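Local structure of Lmo1076 protein (3FI7) at residues G140-R143 with E144-K147. The protein is a secreted autolysin of Listeria monocytogenes, a peptidoglycan hydrolase whose catalytic N-acetylglucosaminidase domain of family GH73 is the part described here. Numbering follows the deposited sequence.
Sequences GAWR and ENAK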
ATOM      1  N   GLY A 140       8.862  14.906  -2.304  1.00 36.00           N
ATOM      2  CA  GLY A 140       9.084  14.753  -0.877  1.00 34.87           C
ATOM      3  C   GLY A 140       8.950  13.315  -0.393  1.00 41.46           C
ATOM      4  O   GLY A 140       9.321  12.999   0.737  1.00 42.57           O
ATOM      5  N   ALA A 141       8.412  12.439  -1.238  1.00 35.91           N
ATOM      6  CA  ALA A 141       8.285  11.026  -0.882  1.00 38.16           C
ATOM      7  C   ALA A 141       9.379  10.200  -1.546  1.00 39.18           C
ATOM      8  O   ALA A 141       9.466   8.994  -1.333  1.00 39.61           O
ATOM      9  CB  ALA A 141       6.906  10.487  -1.252  1.00 26.63           C
ATOM     10  N   TRP A 142      10.206  10.846  -2.365  1.00 35.85           N
ATOM     11  CA  TRP A 142      11.351  10.154  -2.942  1.00 38.10           C
ATOM     12  C   TRP A 142      12.362   9.911  -1.840  1.00 41.72           C
ATOM     13  O   TRP A 142      12.606  10.775  -1.000  1.00 44.42           O
ATOM     14  CB  TRP A 142      12.005  10.949  -4.083  1.00 33.26           C
ATOM     15  CG  TRP A 142      11.100  11.246  -5.230  1.00 40.41           C
ATOM     16  CD1 TRP A 142       9.895  10.656  -5.509  1.00 40.36           C
ATOM     17  CD2 TRP A 142      11.337  12.192  -6.280  1.00 40.38           C
ATOM     18  NE1 TRP A 142       9.364  11.190  -6.660  1.00 44.57           N
ATOM     19  CE2 TRP A 142      10.227  12.134  -7.154  1.00 42.60           C
ATOM     20  CE3 TRP A 142      12.376  13.088  -6.564  1.00 39.47           C
ATOM     21  CZ2 TRP A 142      10.128  12.940  -8.293  1.00 46.88           C
ATOM     22  CZ3 TRP A 142      12.278  13.890  -7.697  1.00 39.21           C
ATOM     23  CH2 TRP A 142      11.159  13.811  -8.546  1.00 43.90           C
ATOM     24  N   ARG A 143      12.962   8.734  -1.850  1.00 42.43           N
ATOM     25  CA  ARG A 143      13.848   8.362  -0.768  1.00 46.13           C
ATOM     26  C   ARG A 143      15.084   9.263  -0.673  1.00 50.24           C
ATOM     27  O   ARG A 143      15.580   9.511   0.425  1.00 51.25           O
ATOM     28  CB  ARG A 143      14.228   6.885  -0.876  1.00 52.15           C
ATOM     29  CG  ARG A 143      14.630   6.317   0.445  1.00 52.77           C
ATOM     30  CD  ARG A 143      14.603   4.813   0.471  1.00 48.50           C
ATOM     31  NE  ARG A 143      15.134   4.363   1.752  1.00 46.37           N
ATOM     32  CZ  ARG A 143      15.170   3.100   2.142  1.00 45.76           C
ATOM     33  NH1 ARG A 143      14.701   2.145   1.345  1.00 42.58           N
ATOM     34  NH2 ARG A 143      15.666   2.800   3.331  1.00 44.40           N
ATOM     35  N   GLU A 144      15.569   9.769  -1.808  1.00 43.18           N
ATOM     36  CA  GLU A 144      16.717  10.679  -1.783  1.00 45.99           C
ATOM     37  C   GLU A 144      16.386  12.060  -1.202  1.00 51.55           C
ATOM     38  O   GLU A 144      17.289  12.849  -0.950  1.00 51.02           O
ATOM     39  CB  GLU A 144      17.396  10.811  -3.160  1.00 41.94           C
ATOM     40  CG  GLU A 144      16.590  11.567  -4.229  1.00 46.56           C
ATOM     41  CD  GLU A 144      15.611  10.671  -4.986  1.00 54.17           C
ATOM     42  OE1 GLU A 144      15.244  11.032  -6.124  1.00 52.72           O
ATOM     43  OE2 GLU A 144      15.204   9.610  -4.451  1.00 45.54           O
ATOM     44  N   ASN A 145      15.104  12.348  -0.977  1.00 46.29           N
ATOM     45  CA  ASN A 145      14.708  13.617  -0.356  1.00 44.52           C
ATOM     46  C   ASN A 145      14.065  13.461   1.021  1.00 51.94           C
ATOM     47  O   ASN A 145      13.796  14.451   1.694  1.00 59.29           O
ATOM     48  CB  ASN A 145      13.719  14.377  -1.243  1.00 40.11           C
ATOM     49  CG  ASN A 145      14.313  14.791  -2.570  1.00 46.55           C
ATOM     50  OD1 ASN A 145      15.504  15.079  -2.671  1.00 54.67           O
ATOM     51  ND2 ASN A 145      13.476  14.830  -3.600  1.00 41.08           N
ATOM     52  N   ALA A 146      13.777  12.231   1.426  1.00 45.69           N
ATOM     53  CA  ALA A 146      13.074  12.018   2.689  1.00 44.49           C
ATOM     54  C   ALA A 146      13.973  11.306   3.689  1.00 44.89           C
ATOM     55  O   ALA A 146      14.294  10.135   3.509  1.00 44.85           O
ATOM     56  CB  ALA A 146      11.788  11.229   2.456  1.00 42.14           C
ATOM     57  N   LYS A 147      14.388  12.011   4.739  1.00 47.19           N
ATOM     58  CA  LYS A 147      15.308  11.427   5.714  1.00 51.14           C
ATOM     59  C   LYS A 147      14.709  10.178   6.356  1.00 43.48           C
ATOM     60  O   LYS A 147      15.374   9.155   6.491  1.00 45.79           O
ATOM     61  CB  LYS A 147      15.698  12.448   6.786  1.00 58.20           C
ATOM     62  CG  LYS A 147      16.646  13.524   6.289  1.00 78.04           C
ATOM     63  CD  LYS A 147      16.931  14.566   7.360  1.00 91.64           C
ATOM     64  CE  LYS A 147      17.851  15.662   6.832  1.00100.53           C
ATOM     65  NZ  LYS A 147      18.157  16.691   7.869  1.00106.19           N
TER
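Trp142 and Asn145 close a type I beta turn, with Arg143 and Glu144 at its two corners, in the loop that joins helix 116-129 to helix 149-156 of the lysozyme-like GH73 domain. The closing bond runs from Asn145 N to Trp142 O, at 3.0 Å, and its donor sits well above the carbonyl plane. A second turn, 143-146, follows one residue further on, but its bond, Ala146 N to Arg143 O at 3.4 Å, is weak. The winding brings the side chains of Glu144 and Asn145 back to opposite sides of the indole plane of Trp142, both near CE3. Glu144 reaches it by folding: CG stands between its own backbone N and carbonyl carbon (chi1 70°), and a bend at chi2 of -86° swings the carboxylate inward. There OE2 rests 3.5 Å from Trp142 CB and OE1 lies 3.6 Å from Trp142 CE3, approaching the ring obliquely, the carboxylate and indole planes being 23° from parallel. Asn145 instead runs alongside Trp142, pointing the same way, and its ND2 lies 3.6 Å from Trp142 CE3. The polar ends are held by the surrounding loop and helix: Glu144 OE1 forms a salt bridge with Arg128, which also makes a cation-pi contact with Trp142, while Trp142 NE1 and Asn145 ND2 donate to the carbonyl oxygens of Leu127 and Lys139. The indole is thus tied to the end of helix 116-129. Arg143 takes the other direction, its chain extended from CG to NE and its NH2 bonded to Asp183 O. The buried methyl of Ala146 packs against two carbonyl oxygens that both lie to one side of it, with CB 3.5 Å from Gly140 O and 3.6 Å from Trp142 O.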